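Uncharacterized protein (Pyrococcus furiosus, PDB 4XLZ) probably removes an acetyl group from N,N'-diacetylchitobiose, as a metal-binding deacetylase of carbohydrate esterase family 14. Local coordinates at residues E3-T7 and F8-F12; G81-L84 and A85-R89; V252-G255 and L256-H259. All blocks are in the same frame, centred on the assembly; numbering follows the deposited sequence.

Contact 1: E3-T7 and F8-F12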
loop_
_atom_site.group_PDB
_atom_site.type_symbol
_atom_site.label_atom_id
_atom_site.label_comp_id
_atom_site.label_asym_id
_atom_site.label_seq_id
_atom_site.Cartn_x
_atom_site.Cartn_y
_atom_site.Cartn_z
ATOM N N GLU A 3 1.371 -31.711 36.326
ATOM C CA GLU A 3 2.630 -32.359 36.801
ATOM C C GLU A 3 2.461 -33.862 37.000
ATOM O O GLU A 3 3.456 -34.569 36.941
ATOM C CB GLU A 3 3.025 -31.715 38.132
ATOM C CG GLU A 3 3.670 -30.343 37.786
ATOM C CD GLU A 3 3.741 -29.529 38.953
ATOM O OE1 GLU A 3 2.707 -28.866 39.314
ATOM O OE2 GLU A 3 4.832 -29.535 39.512
ATOM N N ASN A 4 1.230 -34.308 37.041
ATOM C CA ASN A 4 1.055 -35.733 37.280
ATOM C C ASN A 4 0.781 -36.606 36.075
ATOM O O ASN A 4 0.905 -37.831 36.125
ATOM C CB ASN A 4 0.011 -35.876 38.398
ATOM C CG ASN A 4 0.613 -35.453 39.767
ATOM O OD1 ASN A 4 1.837 -35.136 39.866
ATOM N ND2 ASN A 4 -0.214 -35.310 40.745
ATOM N N VAL A 5 0.643 -36.029 34.916
ATOM C CA VAL A 5 0.598 -36.829 33.671
ATOM C C VAL A 5 2.004 -37.243 33.282
ATOM O O VAL A 5 2.991 -36.488 33.582
ATOM C CB VAL A 5 -0.072 -35.976 32.549
ATOM C CG1 VAL A 5 -1.553 -35.786 32.875
ATOM C CG2 VAL A 5 0.563 -34.569 32.453
ATOM N N SER A 6 2.117 -38.389 32.613
ATOM C CA SER A 6 3.412 -38.940 32.337
ATOM C C SER A 6 3.790 -38.997 30.895
ATOM O O SER A 6 4.947 -39.334 30.620
ATOM C CB SER A 6 3.360 -40.458 32.799
ATOM O OG SER A 6 3.580 -40.356 34.146
ATOM N N THR A 7 2.799 -38.932 30.046
ATOM C CA THR A 7 3.140 -39.001 28.621
ATOM C C THR A 7 2.428 -37.850 27.888
ATOM O O THR A 7 1.444 -37.301 28.375
ATOM C CB THR A 7 2.607 -40.296 27.928
ATOM O OG1 THR A 7 1.213 -40.359 27.972
ATOM C CG2 THR A 7 3.143 -41.612 28.603
ATOM N N PHE A 8 2.932 -37.561 26.656
ATOM C CA PHE A 8 2.309 -36.440 25.941
ATOM C C PHE A 8 0.892 -36.845 25.630
ATOM O O PHE A 8 -0.042 -36.040 25.684
ATOM C CB PHE A 8 3.115 -36.224 24.581
ATOM C CG PHE A 8 2.301 -35.413 23.596
ATOM C CD1 PHE A 8 2.057 -34.070 23.873
ATOM C CD2 PHE A 8 1.708 -36.012 22.481
ATOM C CE1 PHE A 8 1.195 -33.353 22.987
ATOM C CE2 PHE A 8 0.847 -35.326 21.599
ATOM C CZ PHE A 8 0.624 -33.964 21.864
ATOM N N GLU A 9 0.671 -38.122 25.225
ATOM C CA GLU A 9 -0.687 -38.511 24.855
ATOM C C GLU A 9 -1.670 -38.250 26.025
ATOM O O GLU A 9 -2.778 -37.709 25.886
ATOM C CB GLU A 9 -0.718 -40.006 24.431
ATOM C CG GLU A 9 -2.144 -40.461 24.213
ATOM C CD GLU A 9 -2.169 -41.893 23.584
ATOM O OE1 GLU A 9 -1.075 -42.427 23.314
ATOM O OE2 GLU A 9 -3.256 -42.468 23.410
ATOM N N GLU A 10 -1.228 -38.616 27.240
ATOM C CA GLU A 10 -2.036 -38.308 28.415
ATOM C C GLU A 10 -2.329 -36.811 28.626
ATOM O O GLU A 10 -3.430 -36.416 28.902
ATOM C CB GLU A 10 -1.282 -38.921 29.663
ATOM C CG GLU A 10 -2.119 -38.835 30.865
ATOM C CD GLU A 10 -1.456 -39.428 32.149
ATOM O OE1 GLU A 10 -0.271 -39.840 32.150
ATOM O OE2 GLU A 10 -2.209 -39.435 33.154
ATOM N N ALA A 11 -1.267 -35.989 28.532
ATOM C CA ALA A 11 -1.433 -34.582 28.643
ATOM C C ALA A 11 -2.373 -33.976 27.571
ATOM O O ALA A 11 -3.207 -33.146 27.883
ATOM C CB ALA A 11 -0.056 -33.914 28.581
ATOM N N PHE A 12 -2.135 -34.374 26.319
ATOM C CA PHE A 12 -2.969 -33.939 25.255
ATOM C C PHE A 12 -4.451 -34.245 25.452
ATOM O O PHE A 12 -5.327 -33.386 25.311
ATOM C CB PHE A 12 -2.433 -34.618 23.940
ATOM C CG PHE A 12 -3.314 -34.331 22.729
ATOM C CD1 PHE A 12 -3.078 -33.153 21.958
ATOM C CD2 PHE A 12 -4.303 -35.225 22.359
ATOM C CE1 PHE A 12 -3.862 -32.919 20.787
ATOM C CE2 PHE A 12 -5.091 -35.006 21.227
ATOM C CZ PHE A 12 -4.858 -33.891 20.416
HETATM O O HOH W 1 -1.569 -39.469 35.677
HETATM O O HOH W 2 0.300 -41.377 34.144
HETATM O O HOH W 3 0.578 -41.619 30.498
#

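Contact 2: G81-L84 and A85-R89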
loop_
_atom_site.group_PDB
_atom_site.type_symbol
_atom_site.label_atom_id
_atom_site.label_comp_id
_atom_site.label_asym_id
_atom_site.label_seq_id
_atom_site.Cartn_x
_atom_site.Cartn_y
_atom_site.Cartn_z
ATOM N N GLY A 81 -19.326 -5.818 -15.214
ATOM C CA GLY A 81 -19.318 -6.309 -13.829
ATOM C C GLY A 81 -20.334 -5.669 -12.890
ATOM O O GLY A 81 -20.792 -6.241 -11.945
ATOM N N HIS A 82 -20.646 -4.419 -13.236
ATOM C CA HIS A 82 -21.670 -3.709 -12.467
ATOM C C HIS A 82 -23.061 -4.394 -12.579
ATOM O O HIS A 82 -23.747 -4.644 -11.565
ATOM C CB HIS A 82 -21.821 -2.265 -12.932
ATOM C CG HIS A 82 -20.546 -1.506 -12.950
ATOM N ND1 HIS A 82 -19.816 -1.317 -11.789
ATOM C CD2 HIS A 82 -19.882 -0.866 -13.928
ATOM C CE1 HIS A 82 -18.752 -0.619 -12.083
ATOM N NE2 HIS A 82 -18.741 -0.314 -13.352
ATOM N N GLU A 83 -23.384 -4.658 -13.862
ATOM C CA GLU A 83 -24.610 -5.413 -14.069
ATOM C C GLU A 83 -24.626 -6.794 -13.450
ATOM O O GLU A 83 -25.576 -7.207 -12.782
ATOM C CB GLU A 83 -25.021 -5.462 -15.541
ATOM C CG GLU A 83 -26.469 -6.030 -15.704
ATOM C CD GLU A 83 -27.001 -5.867 -17.165
ATOM O OE1 GLU A 83 -26.268 -5.354 -18.054
ATOM O OE2 GLU A 83 -28.233 -6.283 -17.311
ATOM N N LEU A 84 -23.479 -7.526 -13.569
ATOM C CA LEU A 84 -23.350 -8.831 -12.932
ATOM C C LEU A 84 -23.577 -8.731 -11.448
ATOM O O LEU A 84 -24.206 -9.525 -10.797
ATOM C CB LEU A 84 -22.031 -9.455 -13.308
ATOM C CG LEU A 84 -21.863 -10.762 -12.662
ATOM C CD1 LEU A 84 -22.957 -11.847 -13.166
ATOM C CD2 LEU A 84 -20.479 -11.319 -13.152
ATOM N N ALA A 85 -22.916 -7.707 -10.816
ATOM C CA ALA A 85 -23.054 -7.645 -9.383
ATOM C C ALA A 85 -24.500 -7.426 -8.905
ATOM O O ALA A 85 -24.932 -7.995 -7.907
ATOM C CB ALA A 85 -22.127 -6.446 -8.860
ATOM N N LEU A 86 -25.219 -6.584 -9.722
ATOM C CA LEU A 86 -26.595 -6.394 -9.326
ATOM C C LEU A 86 -27.431 -7.694 -9.509
ATOM O O LEU A 86 -28.242 -8.022 -8.617
ATOM C CB LEU A 86 -27.130 -5.272 -10.246
ATOM C CG LEU A 86 -28.587 -4.918 -10.083
ATOM C CD1 LEU A 86 -28.856 -4.393 -8.693
ATOM C CD2 LEU A 86 -28.963 -3.896 -11.174
ATOM N N ILE A 87 -27.130 -8.400 -10.616
ATOM C CA ILE A 87 -27.826 -9.686 -10.840
ATOM C C ILE A 87 -27.517 -10.669 -9.724
ATOM O O ILE A 87 -28.391 -11.385 -9.145
ATOM C CB ILE A 87 -27.379 -10.285 -12.176
ATOM C CG1 ILE A 87 -27.985 -9.480 -13.353
ATOM C CG2 ILE A 87 -27.688 -11.819 -12.279
ATOM C CD1 ILE A 87 -27.267 -9.747 -14.678
ATOM N N ARG A 88 -26.229 -10.740 -9.288
ATOM C CA ARG A 88 -25.883 -11.654 -8.227
ATOM C C ARG A 88 -26.414 -11.368 -6.854
ATOM O O ARG A 88 -26.620 -12.304 -6.021
ATOM C CB ARG A 88 -24.336 -11.803 -8.171
ATOM C CG ARG A 88 -23.855 -12.433 -9.504
ATOM C CD ARG A 88 -22.296 -12.754 -9.471
ATOM N NE ARG A 88 -22.046 -13.861 -8.566
ATOM C CZ ARG A 88 -20.810 -14.472 -8.458
ATOM N NH1 ARG A 88 -19.821 -13.912 -9.189
ATOM N NH2 ARG A 88 -20.637 -15.515 -7.632
ATOM N N ARG A 89 -26.704 -10.041 -6.558
ATOM C CA ARG A 89 -27.341 -9.750 -5.290
ATOM C C ARG A 89 -28.766 -10.351 -5.264
ATOM O O ARG A 89 -29.122 -10.950 -4.244
ATOM C CB ARG A 89 -27.387 -8.207 -5.166
ATOM C CG ARG A 89 -28.061 -7.937 -3.843
ATOM C CD ARG A 89 -28.315 -6.456 -3.845
ATOM N NE ARG A 89 -26.962 -5.859 -3.845
ATOM C CZ ARG A 89 -26.457 -5.107 -2.859
ATOM N NH1 ARG A 89 -27.243 -4.748 -1.774
ATOM N NH2 ARG A 89 -25.193 -4.719 -3.013
#

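Contact 3: V252-G255 and L256-H259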
loop_
_atom_site.group_PDB
_atom_site.type_symbol
_atom_site.label_atom_id
_atom_site.label_comp_id
_atom_site.label_asym_id
_atom_site.label_seq_id
_atom_site.Cartn_x
_atom_site.Cartn_y
_atom_site.Cartn_z
ATOM N N VAL A 252 -13.440 -27.875 13.262
ATOM C CA VAL A 252 -13.631 -27.117 14.513
ATOM C C VAL A 252 -12.497 -27.425 15.440
ATOM O O VAL A 252 -12.046 -28.592 15.530
ATOM C CB VAL A 252 -15.011 -27.454 15.217
ATOM C CG1 VAL A 252 -15.208 -26.651 16.502
ATOM C CG2 VAL A 252 -16.221 -27.256 14.244
HETATM N N MSE A 253 -11.919 -26.412 16.100
HETATM C CA MSE A 253 -10.822 -26.655 17.028
HETATM C C MSE A 253 -11.024 -25.673 18.219
HETATM O O MSE A 253 -11.709 -24.651 18.120
HETATM C CB MSE A 253 -9.452 -26.210 16.418
HETATM C CG MSE A 253 -9.090 -26.956 15.104
HETATM SE SE MSE A 253 -7.272 -26.656 14.586
HETATM C CE MSE A 253 -7.547 -24.704 14.124
ATOM N N PRO A 254 -10.423 -25.982 19.357
ATOM C CA PRO A 254 -10.441 -25.067 20.476
ATOM C C PRO A 254 -9.764 -23.759 19.978
ATOM O O PRO A 254 -8.786 -23.802 19.152
ATOM C CB PRO A 254 -9.425 -25.717 21.492
ATOM C CG PRO A 254 -9.436 -27.181 21.186
ATOM C CD PRO A 254 -9.610 -27.190 19.624
ATOM N N GLY A 255 -10.157 -22.638 20.548
ATOM C CA GLY A 255 -9.540 -21.290 20.152
ATOM C C GLY A 255 -8.064 -21.366 20.300
ATOM O O GLY A 255 -7.294 -20.793 19.462
ATOM N N LEU A 256 -7.576 -21.975 21.377
ATOM C CA LEU A 256 -6.094 -22.010 21.634
ATOM C C LEU A 256 -5.361 -22.610 20.463
ATOM O O LEU A 256 -4.211 -22.236 20.219
ATOM C CB LEU A 256 -5.898 -22.920 22.904
ATOM C CG LEU A 256 -4.543 -22.971 23.463
ATOM C CD1 LEU A 256 -4.378 -21.683 24.236
ATOM C CD2 LEU A 256 -4.572 -24.183 24.594
ATOM N N PHE A 257 -5.942 -23.557 19.713
ATOM C CA PHE A 257 -5.168 -24.333 18.748
ATOM C C PHE A 257 -4.874 -23.523 17.479
ATOM O O PHE A 257 -4.124 -23.992 16.680
ATOM C CB PHE A 257 -5.940 -25.611 18.345
ATOM C CG PHE A 257 -5.718 -26.814 19.312
ATOM C CD1 PHE A 257 -5.456 -26.601 20.665
ATOM C CD2 PHE A 257 -5.734 -28.098 18.759
ATOM C CE1 PHE A 257 -5.246 -27.709 21.552
ATOM C CE2 PHE A 257 -5.544 -29.224 19.617
ATOM C CZ PHE A 257 -5.287 -29.037 21.002
ATOM N N TYR A 258 -5.519 -22.358 17.329
ATOM C CA TYR A 258 -5.238 -21.445 16.180
ATOM C C TYR A 258 -3.995 -20.697 16.474
ATOM O O TYR A 258 -3.728 -19.724 15.673
ATOM C CB TYR A 258 -6.463 -20.498 16.021
ATOM C CG TYR A 258 -7.737 -21.112 15.441
ATOM C CD1 TYR A 258 -7.931 -21.114 14.108
ATOM C CD2 TYR A 258 -8.633 -21.723 16.335
ATOM C CE1 TYR A 258 -9.075 -21.731 13.580
ATOM C CE2 TYR A 258 -9.806 -22.301 15.842
ATOM C CZ TYR A 258 -10.003 -22.255 14.518
ATOM O OH TYR A 258 -11.188 -22.778 13.976
ATOM N N HIS A 259 -3.190 -21.027 17.476
ATOM C CA HIS A 259 -2.002 -20.171 17.696
ATOM C C HIS A 259 -0.971 -20.963 18.443
ATOM O O HIS A 259 -1.346 -21.609 19.478
ATOM C CB HIS A 259 -2.494 -18.963 18.508
ATOM C CG HIS A 259 -1.468 -17.928 18.810
ATOM N ND1 HIS A 259 -0.681 -17.353 17.788
ATOM C CD2 HIS A 259 -1.092 -17.309 19.975
ATOM C CE1 HIS A 259 0.067 -16.382 18.318
ATOM N NE2 HIS A 259 -0.152 -16.350 19.636
HETATM O O HOH W 4 -13.021 -23.743 15.649
#

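Contact 1: E3-T7 and F8-F12
T7 and A11 make the first regular turn of helix 8-19, with A11 N donating to T7 O at 3.0 Å in the carbonyl plane. T7 is the N-cap. Its hydroxyl is tucked back over its own backbone (chi1 62°), which brings OG1 over the helix end. There T7 OG1 accepts from E10 N at 3.1 Å, a capping bond that is close to straight. The T7 and E10 side chains cross at about a right angle, and OG1 also lies against E10 CB.

E10 reaches back the other way. CG is anti to the backbone N (chi1 -172°) and the chain beyond it is extended, which carries the carboxylate back past the cap. E10 OE1 takes S6 N at 2.8 Å, met from above the carboxylate plane. In a standard capping box this glutamate would take the NH of the N-cap residue itself. Here it takes the one before. Two waters also donate to E10 OE1, one of them shared with T7 OG1. A third water links E10 OE2 to N4 O. The negative group beside the N-terminal end of the helix is probably favourable for the helix dipole.

V5 lies against the apolar stem of this glutamate. V5 CG1 touches E10 CG at 3.7 Å, while V5 CG2 turns to A11 CB at 4.0 Å. V5 and A11 are both buried.

The turn sits at a subunit interface. E240 of the second subunit accepts from F8 N, and F237 of that subunit meets the F8 ring edge to face. Both belong to helix 221-240 of that copy, whose T233 packs on F8 and A11. Within the chain, F8 and F12 pack on L266 of the C-terminal loop.

Contact 2: G81-L84 and A85-R89
L84 and R88 meet one turn apart, through the leucine branch and the arginine stem. L84 CG swings opposite its backbone N (chi1 179°), and CD1 comes to R88 CG at 3.8 Å. R88 CG points away from its own carbonyl carbon (chi1 -63°), which lays it 3.2 Å from L84 O, the oxygen that also accepts from R88 N at 2.8 Å. The guanidinium is held elsewhere: NH2 donates to P41 O and NH1 to G70 O. P41 follows H40, a ligand of the cadmium ion, so R88 probably helps to hold the chain beside the metal site.

This is the opening of helix 81-99, the helix of the beta-alpha-beta unit that joins strands 61-68 and 103-109 of the parallel sheet.

On another side of the helix I87 folds back over E83. I87 CG1 lies 3.4 Å from E83 O, and I87 CD1 touches E83 CG at 3.9 Å. The E83 chain is extended, and its stem runs obliquely to the isoleucine. A third subunit packs here: its L86 meets E83, its E83 meets L86, and its H82 meets A85.

Contact 3: V252-G255 and L256-H259
The methyl end of M253 sits over the face of the Y258 ring. M253 is a selenomethionine from the derivatised protein. Its CE is 3.4 Å from the centroid of the Y258 ring and 11° off the normal, a CH-pi contact. The chain bends at chi3 (-69°), which turns CE down onto the ring while M253 SE stays higher, 5.2 Å from the Y258 centroid. This is a Met-aromatic contact. G255 O lies at the ring edge, in its plane.

A second CH-pi contact involves P254 and F257: P254 CG lies over one face of the F257 ring, 4.1 Å from its centroid and offset toward its rim. Both contacts form across a short 3-10 turn in the loop after strand 247-250. F257 N donates to P254 O at 2.9 Å and Y258 N to G255 O at 3.2 Å.

A water bonded to Y258 OH also accepts from M253 N. A leucine in place of Y258 would probably leave the M253 methyl without its aromatic face and this water without its hydroxyl partner.

H259 leaves the turn toward the second subunit. There its ring meets H151, a cadmium ligand of that copy, edge to face, and its ND1 bonds to E146 of the same copy.

The three contacts follow one another along the chain, and none nests in or crosses another. Each is local, between residues a few positions apart, so none closes a long loop. Contact 1 comes first and starts helix 8-19, well out from the centre of the chain. Contact 2 starts helix 81-99 on the opposite side, with its centre about 56 Å from that of contact 1. Contact 3 lies in the loop after strand 247-250 and brings the chain back to contact 1. There F12 CE1 packs on F257 CZ at 4.1 Å, which joins the first helix to the C-terminal region. Contacts 1 and 3 both touch the second subunit, while contact 2 touches the third.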